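Local structure of beta-phenylalanine aminotransferase (Variovorax paradoxus, 4AO9) at residues D91-Y96 against R418-L423; S233-G238 against L377-F382; A356-L361 against R434-I439. The protein is a pyridoxal-5'-phosphate-dependent class-III aminotransferase that transfers the amino group of beta-phenylalanine, probably to a 2-oxo acid acceptor. All coordinates share one frame; numbering follows the deposited sequence.

Contact 1: residues D91-Y96 against R418-L423; sequences DFIAEY and RGFVVL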
ATOM      1  N   ASP A  91     -13.265  13.413  18.931  1.00 10.11           N
ATOM      2  CA  ASP A  91     -12.882  12.219  18.172  1.00 10.18           C
ATOM      3  C   ASP A  91     -12.364  11.104  19.086  1.00 10.16           C
ATOM      4  O   ASP A  91     -11.286  11.217  19.657  1.00 11.04           O
ATOM      5  CB  ASP A  91     -11.787  12.612  17.181  1.00 10.08           C
ATOM      6  CG  ASP A  91     -11.228  11.430  16.415  1.00  9.96           C
ATOM      7  OD1 ASP A  91     -11.892  10.376  16.360  1.00 10.26           O
ATOM      8  OD2 ASP A  91     -10.119  11.577  15.872  1.00 12.01           O
ATOM      9  N   PHE A  92     -13.137  10.029  19.182  1.00 10.18           N
ATOM     10  CA  PHE A  92     -12.754   8.840  19.938  1.00 10.29           C
ATOM     11  C   PHE A  92     -12.469   7.625  19.061  1.00 10.48           C
ATOM     12  O   PHE A  92     -12.577   6.486  19.506  1.00 10.74           O
ATOM     13  CB  PHE A  92     -13.817   8.520  21.005  1.00 10.60           C
ATOM     14  CG  PHE A  92     -13.673   9.341  22.247  1.00 11.74           C
ATOM     15  CD1 PHE A  92     -14.180  10.636  22.305  1.00 11.96           C
ATOM     16  CD2 PHE A  92     -12.982   8.832  23.348  1.00 12.51           C
ATOM     17  CE1 PHE A  92     -14.023  11.402  23.455  1.00 12.58           C
ATOM     18  CE2 PHE A  92     -12.830   9.587  24.498  1.00 13.86           C
ATOM     19  CZ  PHE A  92     -13.344  10.876  24.547  1.00 13.25           C
ATOM     20  N   ILE A  93     -12.075   7.877  17.819  1.00 10.19           N
ATOM     21  CA  ILE A  93     -11.690   6.779  16.916  1.00 10.37           C
ATOM     22  C   ILE A  93     -10.319   7.014  16.236  1.00  9.92           C
ATOM     23  O   ILE A  93      -9.579   6.063  15.973  1.00 10.39           O
ATOM     24  CB  ILE A  93     -12.860   6.415  15.932  1.00 10.24           C
ATOM     25  CG1 ILE A  93     -12.462   5.311  14.948  1.00 10.72           C
ATOM     26  CG2 ILE A  93     -13.353   7.650  15.191  1.00 12.70           C
ATOM     27  CD1 ILE A  93     -12.048   3.985  15.613  1.00  9.97           C
ATOM     28  N   ALA A  94      -9.980   8.265  15.943  1.00  9.91           N
ATOM     29  CA  ALA A  94      -8.611   8.637  15.552  1.00  9.96           C
ATOM     30  C   ALA A  94      -7.980   7.725  14.493  1.00 10.56           C
ATOM     31  O   ALA A  94      -6.923   7.116  14.718  1.00 10.16           O
ATOM     32  CB  ALA A  94      -7.714   8.749  16.811  1.00 10.06           C
ATOM     33  N   GLU A  95      -8.656   7.645  13.345  1.00 10.19           N
ATOM     34  CA  GLU A  95      -8.204   6.886  12.178  1.00 10.37           C
ATOM     35  C   GLU A  95      -7.826   5.447  12.525  1.00 10.36           C
ATOM     36  O   GLU A  95      -6.828   4.910  12.043  1.00 10.06           O
ATOM     37  CB  GLU A  95      -7.089   7.642  11.447  1.00 10.48           C
ATOM     38  CG  GLU A  95      -6.961   7.277   9.958  1.00 10.58           C
ATOM     39  CD  GLU A  95      -8.198   7.626   9.161  1.00  9.97           C
ATOM     40  OE1 GLU A  95      -9.129   6.805   9.096  1.00 12.24           O
ATOM     41  OE2 GLU A  95      -8.238   8.725   8.580  1.00 12.51           O
ATOM     42  N   TYR A  96      -8.644   4.832  13.375  1.00 10.06           N
ATOM     43  CA  TYR A  96      -8.488   3.418  13.710  1.00 10.34           C
ATOM     44  C   TYR A  96      -7.080   3.134  14.228  1.00 10.60           C
ATOM     45  O   TYR A  96      -6.472   2.125  13.888  1.00 10.97           O
ATOM     46  CB  TYR A  96      -8.898   2.516  12.514  1.00 10.47           C
ATOM     47  CG  TYR A  96     -10.410   2.466  12.380  1.00 10.49           C
ATOM     48  CD1 TYR A  96     -11.116   3.500  11.754  1.00 12.12           C
ATOM     49  CD2 TYR A  96     -11.138   1.425  12.947  1.00 11.24           C
ATOM     50  CE1 TYR A  96     -12.517   3.479  11.680  1.00 11.76           C
ATOM     51  CE2 TYR A  96     -12.526   1.392  12.866  1.00 12.06           C
ATOM     52  CZ  TYR A  96     -13.204   2.419  12.236  1.00 12.31           C
ATOM     53  OH  TYR A  96     -14.576   2.386  12.178  1.00 14.08           O
ATOM     54  N   ARG A 418     -18.390   0.025  15.175  1.00 11.98           N
ATOM     55  CA  ARG A 418     -18.123  -1.248  15.849  1.00 11.60           C
ATOM     56  C   ARG A 418     -17.858  -1.121  17.354  1.00 11.98           C
ATOM     57  O   ARG A 418     -17.669  -2.131  18.012  1.00 12.85           O
ATOM     58  CB  ARG A 418     -17.015  -2.052  15.139  1.00 11.69           C
ATOM     59  CG  ARG A 418     -15.585  -1.568  15.350  1.00 13.64           C
ATOM     60  CD  ARG A 418     -14.630  -2.270  14.367  1.00 15.34           C
ATOM     61  NE  ARG A 418     -13.227  -2.047  14.719  1.00 15.58           N
ATOM     62  CZ  ARG A 418     -12.207  -2.141  13.869  1.00 16.41           C
ATOM     63  NH1 ARG A 418     -12.416  -2.445  12.585  1.00 16.79           N
ATOM     64  NH2 ARG A 418     -10.973  -1.915  14.296  1.00 17.75           N
ATOM     65  N   GLY A 419     -17.850   0.106  17.882  1.00 11.25           N
ATOM     66  CA  GLY A 419     -17.664   0.329  19.320  1.00 11.58           C
ATOM     67  C   GLY A 419     -16.209   0.436  19.753  1.00 10.80           C
ATOM     68  O   GLY A 419     -15.911   0.436  20.943  1.00 11.39           O
ATOM     69  N   PHE A 420     -15.308   0.505  18.776  1.00 10.88           N
ATOM     70  CA  PHE A 420     -13.865   0.668  18.996  1.00 11.03           C
ATOM     71  C   PHE A 420     -13.554   2.098  19.435  1.00 11.39           C
ATOM     72  O   PHE A 420     -13.912   3.049  18.743  1.00 11.44           O
ATOM     73  CB  PHE A 420     -13.156   0.336  17.674  1.00 11.08           C
ATOM     74  CG  PHE A 420     -11.644   0.298  17.727  1.00 10.80           C
ATOM     75  CD1 PHE A 420     -10.932  -0.053  18.879  1.00 10.80           C
ATOM     76  CD2 PHE A 420     -10.923   0.560  16.557  1.00 11.45           C
ATOM     77  CE1 PHE A 420      -9.516  -0.118  18.854  1.00 10.71           C
ATOM     78  CE2 PHE A 420      -9.522   0.477  16.524  1.00 11.37           C
ATOM     79  CZ  PHE A 420      -8.815   0.141  17.677  1.00 11.22           C
ATOM     80  N   VAL A 421     -12.922   2.230  20.602  1.00 11.78           N
ATOM     81  CA  VAL A 421     -12.556   3.509  21.195  1.00 12.26           C
ATOM     82  C   VAL A 421     -11.042   3.632  21.205  1.00 12.08           C
ATOM     83  O   VAL A 421     -10.343   2.725  21.660  1.00 12.62           O
ATOM     84  CB  VAL A 421     -13.091   3.606  22.641  1.00 12.67           C
ATOM     85  CG1 VAL A 421     -12.551   4.848  23.360  1.00 14.39           C
ATOM     86  CG2 VAL A 421     -14.608   3.603  22.631  1.00 13.61           C
ATOM     87  N   VAL A 422     -10.541   4.756  20.695  1.00 11.57           N
ATOM     88  CA  VAL A 422      -9.107   4.937  20.484  1.00 11.59           C
ATOM     89  C   VAL A 422      -8.703   6.295  21.034  1.00 11.20           C
ATOM     90  O   VAL A 422      -9.196   7.318  20.558  1.00 12.16           O
ATOM     91  CB  VAL A 422      -8.769   4.905  18.962  1.00 10.97           C
ATOM     92  CG1 VAL A 422      -7.288   5.183  18.702  1.00 12.41           C
ATOM     93  CG2 VAL A 422      -9.178   3.574  18.323  1.00 12.96           C
ATOM     94  N   LEU A 423      -7.814   6.310  22.021  1.00 12.00           N
ATOM     95  CA  LEU A 423      -7.300   7.578  22.532  1.00 12.40           C
ATOM     96  C   LEU A 423      -6.212   8.122  21.616  1.00 11.84           C
ATOM     97  O   LEU A 423      -5.440   7.364  21.006  1.00 12.20           O
ATOM     98  CB  LEU A 423      -6.775   7.424  23.968  1.00 13.81           C
ATOM     99  CG  LEU A 423      -7.759   7.582  25.139  1.00 17.93           C
ATOM    100  CD1 LEU A 423      -9.239   7.240  24.837  1.00 19.07           C
ATOM    101  CD2 LEU A 423      -7.254   6.873  26.373  1.00 18.44           C
TER
HETATM  102  O   HOH W   1      -8.916  10.042  20.082  1.00 10.21           O
HETATM  103  O   HOH W   2     -16.477   0.325  12.941  1.00 13.47           O
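Phe92, Ile93 and Tyr96 belong to the tight turn after strand 88-91, and they pack on strand 420-422 close to the cofactor site. Asp91 starts the turn as an Asx motif. Its OD1 accepts from the backbone N of both Ile93 and Ala94, from the same face of the carboxylate, and its OD2 is bonded to His103. Ala94, Glu95 and Tyr96 follow with positive phi, so the chain bends sharply.

One direct backbone bond joins the segments: Val422 N to Phe92 O, 2.9 Å. Water 1 adds a bridge by donating to both Asp91 O and Val422 O.

Ile93 CB points away from the strand, but its CD1 comes back. CG1 lies anti to the backbone N (chi1 178°), and chi2 of 60° folds CD1 over the centre of the Tyr96 ring. The same methyl lies 3.7 Å from Phe420 CD2, and the two side chains are roughly perpendicular. Tyr96 CD2 meets the edge of the Phe420 ring at 3.7 Å from Phe420 CD2. Val422 CG2 covers a face of that ring. The Arg418 guanidinium turns one face to the edge of Tyr96, with Tyr96 CE2 3.7 Å from Arg418 CZ and the planes 73° apart. Water 2 links Tyr96 OH to Arg418 N. Phe92 CD2 touches Val421 CG1 at 4.0 Å, both side chains pointing the same way.

Thr123 of the second subunit packs on Ile93 and Tyr96. The side chain of Tyr96 lies about 6 Å from bound pyridoxal-5'-phosphate. A cofactor site near the subunit interface is characteristic of fold-type I aminotransferases.

Contact 2: residues S233-G238 against L377-F382; sequences SGCIPG and LMNAHF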
ATOM      1  N   SER A 233     -11.367  -7.612  15.696  1.00 11.01           N
ATOM      2  CA  SER A 233     -12.348  -8.535  16.272  1.00 11.39           C
ATOM      3  C   SER A 233     -12.961  -8.004  17.567  1.00 11.00           C
ATOM      4  O   SER A 233     -13.951  -8.563  18.038  1.00 11.96           O
ATOM      5  CB  SER A 233     -11.748  -9.916  16.525  1.00 11.88           C
ATOM      6  OG  SER A 233     -10.873  -9.875  17.640  1.00 13.06           O
ATOM      7  N   GLY A 234     -12.361  -6.964  18.155  1.00 10.42           N
ATOM      8  CA  GLY A 234     -12.952  -6.313  19.340  1.00 10.35           C
ATOM      9  C   GLY A 234     -12.039  -6.024  20.525  1.00 10.91           C
ATOM     10  O   GLY A 234     -12.500  -6.049  21.680  1.00 11.11           O
ATOM     11  N   CYS A 235     -10.756  -5.740  20.270  1.00 10.45           N
ATOM     12  CA  CYS A 235      -9.786  -5.489  21.357  1.00 10.48           C
ATOM     13  C   CYS A 235      -9.788  -6.626  22.382  1.00 10.44           C
ATOM     14  O   CYS A 235     -10.105  -6.434  23.565  1.00 11.32           O
ATOM     15  CB  CYS A 235     -10.033  -4.139  22.037  1.00 10.46           C
ATOM     16  SG  CYS A 235      -9.777  -2.748  20.946  1.00 11.52           S
ATOM     17  N   ILE A 236      -9.421  -7.809  21.898  1.00 10.28           N
ATOM     18  CA  ILE A 236      -9.394  -9.031  22.694  1.00 10.58           C
ATOM     19  C   ILE A 236      -7.938  -9.377  23.028  1.00 10.78           C
ATOM     20  O   ILE A 236      -7.191  -9.822  22.159  1.00 10.86           O
ATOM     21  CB  ILE A 236     -10.042 -10.208  21.926  1.00 10.59           C
ATOM     22  CG1 ILE A 236     -11.436  -9.824  21.413  1.00 11.14           C
ATOM     23  CG2 ILE A 236     -10.076 -11.457  22.813  1.00 10.34           C
ATOM     24  CD1 ILE A 236     -12.169 -10.934  20.675  1.00 13.34           C
ATOM     25  N   PRO A 237      -7.515  -9.162  24.286  1.00 11.14           N
ATOM     26  CA  PRO A 237      -6.141  -9.484  24.667  1.00 11.23           C
ATOM     27  C   PRO A 237      -5.807 -10.958  24.497  1.00 11.27           C
ATOM     28  O   PRO A 237      -6.603 -11.835  24.867  1.00 11.56           O
ATOM     29  CB  PRO A 237      -6.092  -9.092  26.155  1.00 11.80           C
ATOM     30  CG  PRO A 237      -7.134  -8.036  26.263  1.00 11.68           C
ATOM     31  CD  PRO A 237      -8.245  -8.535  25.402  1.00 12.12           C
ATOM     32  N   GLY A 238      -4.636 -11.221  23.917  1.00 11.02           N
ATOM     33  CA  GLY A 238      -4.080 -12.573  23.895  1.00 11.76           C
ATOM     34  C   GLY A 238      -3.588 -12.896  25.286  1.00 12.66           C
ATOM     35  O   GLY A 238      -2.864 -12.108  25.903  1.00 12.87           O
ATOM     36  N   LEU A 377      -6.541   1.580  23.878  1.00 11.51           N
ATOM     37  CA  LEU A 377      -7.461   0.948  22.925  1.00 11.39           C
ATOM     38  C   LEU A 377      -8.481   0.090  23.655  1.00 10.80           C
ATOM     39  O   LEU A 377      -8.120  -0.771  24.456  1.00 11.07           O
ATOM     40  CB  LEU A 377      -6.695   0.073  21.936  1.00 11.32           C
ATOM     41  CG  LEU A 377      -5.537   0.730  21.173  1.00 12.06           C
ATOM     42  CD1 LEU A 377      -4.855  -0.313  20.283  1.00 12.36           C
ATOM     43  CD2 LEU A 377      -6.036   1.921  20.373  1.00 13.20           C
ATOM     44  N   MET A 378      -9.763   0.322  23.388  1.00 11.12           N
ATOM     45  CA  MET A 378     -10.808  -0.511  23.992  1.00 11.18           C
ATOM     46  C   MET A 378     -12.007  -0.639  23.064  1.00 11.15           C
ATOM     47  O   MET A 378     -12.104   0.079  22.072  1.00 10.95           O
ATOM     48  CB  MET A 378     -11.227   0.041  25.368  1.00 11.37           C
ATOM     49  CG  MET A 378     -11.785   1.443  25.305  1.00 11.66           C
ATOM     50  SD  MET A 378     -11.778   2.314  26.885  1.00 13.69           S
ATOM     51  CE  MET A 378     -10.073   2.854  26.951  1.00 13.96           C
ATOM     52  N   ASN A 379     -12.924  -1.542  23.382  1.00 11.57           N
ATOM     53  CA  ASN A 379     -14.083  -1.785  22.529  1.00 11.47           C
ATOM     54  C   ASN A 379     -15.302  -2.133  23.371  1.00 11.51           C
ATOM     55  O   ASN A 379     -15.217  -3.000  24.248  1.00 11.62           O
ATOM     56  CB  ASN A 379     -13.770  -2.933  21.551  1.00 11.35           C
ATOM     57  CG  ASN A 379     -14.507  -2.822  20.212  1.00 12.38           C
ATOM     58  OD1 ASN A 379     -13.869  -2.755  19.155  1.00 13.50           O
ATOM     59  ND2 ASN A 379     -15.841  -2.826  20.240  1.00 11.58           N
ATOM     60  N   ALA A 380     -16.420  -1.460  23.092  1.00 11.65           N
ATOM     61  CA  ALA A 380     -17.704  -1.753  23.734  1.00 12.72           C
ATOM     62  C   ALA A 380     -18.245  -3.079  23.209  1.00 13.62           C
ATOM     63  O   ALA A 380     -18.180  -3.351  22.005  1.00 14.23           O
ATOM     64  CB  ALA A 380     -18.695  -0.637  23.453  1.00 12.69           C
ATOM     65  N   HIS A 381     -18.767  -3.913  24.108  1.00 13.76           N
ATOM     66  CA  HIS A 381     -19.443  -5.152  23.721  1.00 14.56           C
ATOM     67  C   HIS A 381     -20.682  -5.333  24.574  1.00 15.13           C
ATOM     68  O   HIS A 381     -20.630  -5.144  25.787  1.00 16.29           O
ATOM     69  CB  HIS A 381     -18.539  -6.376  23.904  1.00 14.11           C
ATOM     70  CG  HIS A 381     -17.291  -6.342  23.075  1.00 14.55           C
ATOM     71  ND1 HIS A 381     -17.305  -6.439  21.701  1.00 17.65           N
ATOM     72  CD2 HIS A 381     -15.990  -6.232  23.434  1.00 13.92           C
ATOM     73  CE1 HIS A 381     -16.065  -6.377  21.247  1.00 14.93           C
ATOM     74  NE2 HIS A 381     -15.248  -6.255  22.276  1.00 14.14           N
ATOM     75  N   PHE A 382     -21.786  -5.703  23.936  1.00 15.62           N
ATOM     76  CA  PHE A 382     -23.026  -5.997  24.658  1.00 16.23           C
ATOM     77  C   PHE A 382     -23.132  -7.482  24.989  1.00 16.80           C
ATOM     78  O   PHE A 382     -23.961  -8.212  24.448  1.00 17.21           O
ATOM     79  CB  PHE A 382     -24.234  -5.471  23.888  1.00 16.47           C
ATOM     80  CG  PHE A 382     -24.253  -3.979  23.786  1.00 16.16           C
ATOM     81  CD1 PHE A 382     -24.735  -3.203  24.841  1.00 17.13           C
ATOM     82  CD2 PHE A 382     -23.737  -3.345  22.661  1.00 16.36           C
ATOM     83  CE1 PHE A 382     -24.734  -1.818  24.761  1.00 17.69           C
ATOM     84  CE2 PHE A 382     -23.730  -1.965  22.569  1.00 16.59           C
ATOM     85  CZ  PHE A 382     -24.224  -1.196  23.617  1.00 16.62           C
TER
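His381 and Gly234 supply the polar link here. His381 NE2 donates to Gly234 O at 2.8 Å, with an N-H...O angle of 166°. The oxygen lies in the plane of the imidazole, and the N-H comes in the carbonyl plane on a lone pair. The ring reaches this place because CG stands anti to the carbonyl carbon of its own residue (chi1 -61°). Thr372 OG1 also bonds to Gly234 O, and to Cys235 O, so its single proton is shared between two carbonyls or alternates. A leucine in place of His381 has no ring N-H to give, and Gly234 O would probably lose its in-plane partner on strand 377-381.

Steric fit is the second theme. Gly234 CA lies at the edge of the imidazole, 3.7 Å from His381 CE1. A side chain at this glycine would collide with that ring atom, and its backbone angles also call for glycine. Asn379 CB rests 3.4 Å from Gly234 O. The Asn379 amide spends its N-H groups elsewhere: ND2 donates to Ala380 O at 3.0 Å and to Arg418 O, which holds the group in place.

The remaining contacts are softer. Cys235 SG sits 3.7 Å from Met378 C and 4.3 Å from Leu377 CB, against the strand backbone. Cys235 CB meets Asn379 CB at 4.0 Å. Phe420 also packs on this cysteine. Cys235 and Ile236 both face Gln230 in a G1 beta bulge, part of the small hairpin 229-230/236-237.

The chemistry is thus one nearly straight bond that ties the hairpin to the sheet at Gly234, and close, uncharged packing around it that excludes a side chain there.

Contact 3: residues A356-L361 against R434-I439; sequences ARLNAL and RYVAAI
Leu358 reaches across from helix 341-365 and ends between Tyr435 and Ile439 of helix 429-445. Its two methyls divide the work. CD1 meets Tyr435 CE1 at 3.9 Å, and CD2 meets Ile439 CG1 at 3.7 Å. The leucine stands at about a right angle to both partners. CD2 also lies 4.1 Å from Val436 CG2.

Leu361, one turn further on, runs obliquely to Ile439. Its CG is anti to the backbone N (chi1 171°), which turns CD2 towards the other helix. CD2 then sits 3.9 Å from Ile439 CG2 and 3.8 Å from Val436 O. Ile439 therefore receives a methyl from each leucine, on different branches.

Arg357 closes the contact on its exposed side. The chain bends at chi3 (70°) and lays the guanidinium across Val436. Val436 CG2 lies over the centre of one guanidinium face, 3.7 Å from Arg357 CZ. The valine methyl meets the face of the group, while NH2 forms a salt bridge with Asp433. The charge is thus paired while the flat group shields the valine.

Over 356-361 and 434-439 the helix axes run nearly parallel, 16° apart, and approach to 10.3 Å. Residues spaced one and three apart face each other: Arg357, Leu358 and Leu361 against Tyr435, Val436 and Ile439. Beneath them, Phe371 of strand 370-374 touches Leu358, Tyr435 and Ile439. Leu404 of helix 398-410 also packs on Ile439. Two neighbouring helices laid on an antiparallel sheet form an alpha/beta layer, as in the small C-terminal domain of fold-type I aminotransferases.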
ATOM      1  N   ALA A 356     -11.393   1.100  33.141  1.00 15.44           N
ATOM      2  CA  ALA A 356     -11.841   0.701  34.473  1.00 16.08           C
ATOM      3  C   ALA A 356     -13.079   1.492  34.898  1.00 16.18           C
ATOM      4  O   ALA A 356     -14.025   0.906  35.439  1.00 16.80           O
ATOM      5  CB  ALA A 356     -10.721   0.847  35.488  1.00 16.68           C
ATOM      6  N   ARG A 357     -13.084   2.801  34.642  1.00 15.81           N
ATOM      7  CA  ARG A 357     -14.251   3.638  34.941  1.00 16.05           C
ATOM      8  C   ARG A 357     -15.482   3.134  34.195  1.00 15.74           C
ATOM      9  O   ARG A 357     -16.561   3.016  34.771  1.00 16.87           O
ATOM     10  CB  ARG A 357     -14.001   5.105  34.593  1.00 16.36           C
ATOM     11  CG  ARG A 357     -13.146   5.871  35.593  1.00 18.39           C
ATOM     12  CD  ARG A 357     -12.768   7.236  35.033  1.00 19.42           C
ATOM     13  NE  ARG A 357     -13.898   8.158  34.952  1.00 20.74           N
ATOM     14  CZ  ARG A 357     -13.854   9.358  34.379  1.00 20.87           C
ATOM     15  NH1 ARG A 357     -12.735   9.795  33.804  1.00 20.85           N
ATOM     16  NH2 ARG A 357     -14.934  10.128  34.370  1.00 22.01           N
ATOM     17  N   LEU A 358     -15.318   2.825  32.912  1.00 14.65           N
ATOM     18  CA  LEU A 358     -16.437   2.359  32.107  1.00 14.01           C
ATOM     19  C   LEU A 358     -16.962   1.004  32.558  1.00 14.28           C
ATOM     20  O   LEU A 358     -18.172   0.804  32.628  1.00 14.57           O
ATOM     21  CB  LEU A 358     -16.041   2.302  30.633  1.00 13.53           C
ATOM     22  CG  LEU A 358     -15.790   3.644  29.957  1.00 13.14           C
ATOM     23  CD1 LEU A 358     -15.068   3.407  28.633  1.00 11.76           C
ATOM     24  CD2 LEU A 358     -17.094   4.416  29.755  1.00 13.79           C
ATOM     25  N   ASN A 359     -16.056   0.070  32.840  1.00 14.75           N
ATOM     26  CA  ASN A 359     -16.457  -1.247  33.323  1.00 15.24           C
ATOM     27  C   ASN A 359     -17.148  -1.200  34.682  1.00 15.88           C
ATOM     28  O   ASN A 359     -18.109  -1.929  34.908  1.00 16.68           O
ATOM     29  CB  ASN A 359     -15.275  -2.209  33.287  1.00 15.11           C
ATOM     30  CG  ASN A 359     -15.010  -2.706  31.886  1.00 15.75           C
ATOM     31  OD1 ASN A 359     -15.945  -2.876  31.103  1.00 16.04           O
ATOM     32  ND2 ASN A 359     -13.745  -2.939  31.559  1.00 14.81           N
ATOM     33  N   ALA A 360     -16.694  -0.301  35.546  1.00 16.43           N
ATOM     34  CA  ALA A 360     -17.323  -0.115  36.857  1.00 17.17           C
ATOM     35  C   ALA A 360     -18.745   0.414  36.691  1.00 17.64           C
ATOM     36  O   ALA A 360     -19.675  -0.065  37.357  1.00 18.31           O
ATOM     37  CB  ALA A 360     -16.494   0.822  37.719  1.00 17.70           C
ATOM     38  N   LEU A 361     -18.908   1.384  35.797  1.00 17.70           N
ATOM     39  CA  LEU A 361     -20.215   1.966  35.496  1.00 17.87           C
ATOM     40  C   LEU A 361     -21.197   0.903  35.006  1.00 18.57           C
ATOM     41  O   LEU A 361     -22.314   0.792  35.519  1.00 19.11           O
ATOM     42  CB  LEU A 361     -20.071   3.101  34.469  1.00 17.83           C
ATOM     43  CG  LEU A 361     -21.320   3.722  33.831  1.00 18.22           C
ATOM     44  CD1 LEU A 361     -22.236   4.358  34.876  1.00 20.17           C
ATOM     45  CD2 LEU A 361     -20.912   4.748  32.764  1.00 19.38           C
ATOM     46  N   ARG A 434     -16.421  13.373  29.328  1.00 18.15           N
ATOM     47  CA  ARG A 434     -17.619  13.436  28.493  1.00 18.68           C
ATOM     48  C   ARG A 434     -17.975  12.082  27.893  1.00 17.72           C
ATOM     49  O   ARG A 434     -19.155  11.759  27.783  1.00 17.52           O
ATOM     50  CB  ARG A 434     -17.498  14.502  27.398  1.00 19.12           C
ATOM     51  CG  ARG A 434     -17.594  15.924  27.942  1.00 23.02           C
ATOM     52  CD  ARG A 434     -18.064  16.923  26.889  1.00 27.97           C
ATOM     53  NE  ARG A 434     -17.178  16.945  25.729  1.00 31.20           N
ATOM     54  CZ  ARG A 434     -15.983  17.533  25.702  1.00 33.50           C
ATOM     55  NH1 ARG A 434     -15.507  18.163  26.775  1.00 33.99           N
ATOM     56  NH2 ARG A 434     -15.256  17.480  24.593  1.00 33.64           N
ATOM     57  N   TYR A 435     -16.967  11.293  27.503  1.00 16.60           N
ATOM     58  CA  TYR A 435     -17.231   9.937  27.031  1.00 15.77           C
ATOM     59  C   TYR A 435     -17.921   9.094  28.112  1.00 15.87           C
ATOM     60  O   TYR A 435     -18.947   8.459  27.847  1.00 15.48           O
ATOM     61  CB  TYR A 435     -15.969   9.237  26.469  1.00 15.03           C
ATOM     62  CG  TYR A 435     -16.338   7.943  25.763  1.00 14.17           C
ATOM     63  CD1 TYR A 435     -16.467   6.753  26.482  1.00 14.01           C
ATOM     64  CD2 TYR A 435     -16.601   7.911  24.389  1.00 13.32           C
ATOM     65  CE1 TYR A 435     -16.844   5.573  25.865  1.00 13.08           C
ATOM     66  CE2 TYR A 435     -16.982   6.719  23.756  1.00 12.51           C
ATOM     67  CZ  TYR A 435     -17.096   5.558  24.508  1.00 11.72           C
ATOM     68  OH  TYR A 435     -17.490   4.380  23.934  1.00 13.16           O
ATOM     69  N   VAL A 436     -17.368   9.118  29.323  1.00 15.70           N
ATOM     70  CA  VAL A 436     -17.928   8.356  30.448  1.00 15.86           C
ATOM     71  C   VAL A 436     -19.362   8.809  30.739  1.00 16.06           C
ATOM     72  O   VAL A 436     -20.256   7.982  30.903  1.00 16.16           O
ATOM     73  CB  VAL A 436     -17.053   8.477  31.713  1.00 16.38           C
ATOM     74  CG1 VAL A 436     -17.691   7.744  32.890  1.00 16.66           C
ATOM     75  CG2 VAL A 436     -15.670   7.915  31.446  1.00 15.55           C
ATOM     76  N   ALA A 437     -19.576  10.124  30.751  1.00 15.93           N
ATOM     77  CA  ALA A 437     -20.911  10.676  30.965  1.00 16.48           C
ATOM     78  C   ALA A 437     -21.892  10.241  29.874  1.00 16.36           C
ATOM     79  O   ALA A 437     -23.066   9.994  30.156  1.00 17.47           O
ATOM     80  CB  ALA A 437     -20.854  12.196  31.081  1.00 16.38           C
ATOM     81  N   ALA A 438     -21.403  10.118  28.634  1.00 15.79           N
ATOM     82  CA  ALA A 438     -22.246   9.707  27.510  1.00 15.84           C
ATOM     83  C   ALA A 438     -22.646   8.232  27.571  1.00 15.83           C
ATOM     84  O   ALA A 438     -23.749   7.860  27.165  1.00 15.97           O
ATOM     85  CB  ALA A 438     -21.579  10.047  26.182  1.00 15.50           C
ATOM     86  N   ILE A 439     -21.757   7.391  28.096  1.00 15.73           N
ATOM     87  CA  ILE A 439     -22.106   5.997  28.344  1.00 16.00           C
ATOM     88  C   ILE A 439     -23.131   5.925  29.474  1.00 16.54           C
ATOM     89  O   ILE A 439     -24.074   5.139  29.411  1.00 16.65           O
ATOM     90  CB  ILE A 439     -20.843   5.128  28.635  1.00 15.36           C
ATOM     91  CG1 ILE A 439     -19.867   5.180  27.445  1.00 15.31           C
ATOM     92  CG2 ILE A 439     -21.220   3.671  28.986  1.00 16.49           C
ATOM     93  CD1 ILE A 439     -20.459   4.736  26.093  1.00 15.16           C
TER

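From the N terminus, segments 91-96, 233-238 and 356-361 come first, each to be met later in the chain. Segment 377-382 then closes contact 2, segment 418-423 closes contact 1, and segment 434-439 closes contact 3. Contact 2 therefore nests within contact 1, and contact 3 crosses both. Strands 377-381 and 420-422 are neighbours in one antiparallel sheet, so contacts 1 and 2 share it: contact 1 brings the turn after strand 88-91 to it, and contact 2 brings the hairpin that follows strand 221-226. Contact 3 joins two helices against this sheet. Leu358 meets Met378 of contact 2, and Tyr435 meets Phe92 and Val421 of contact 1.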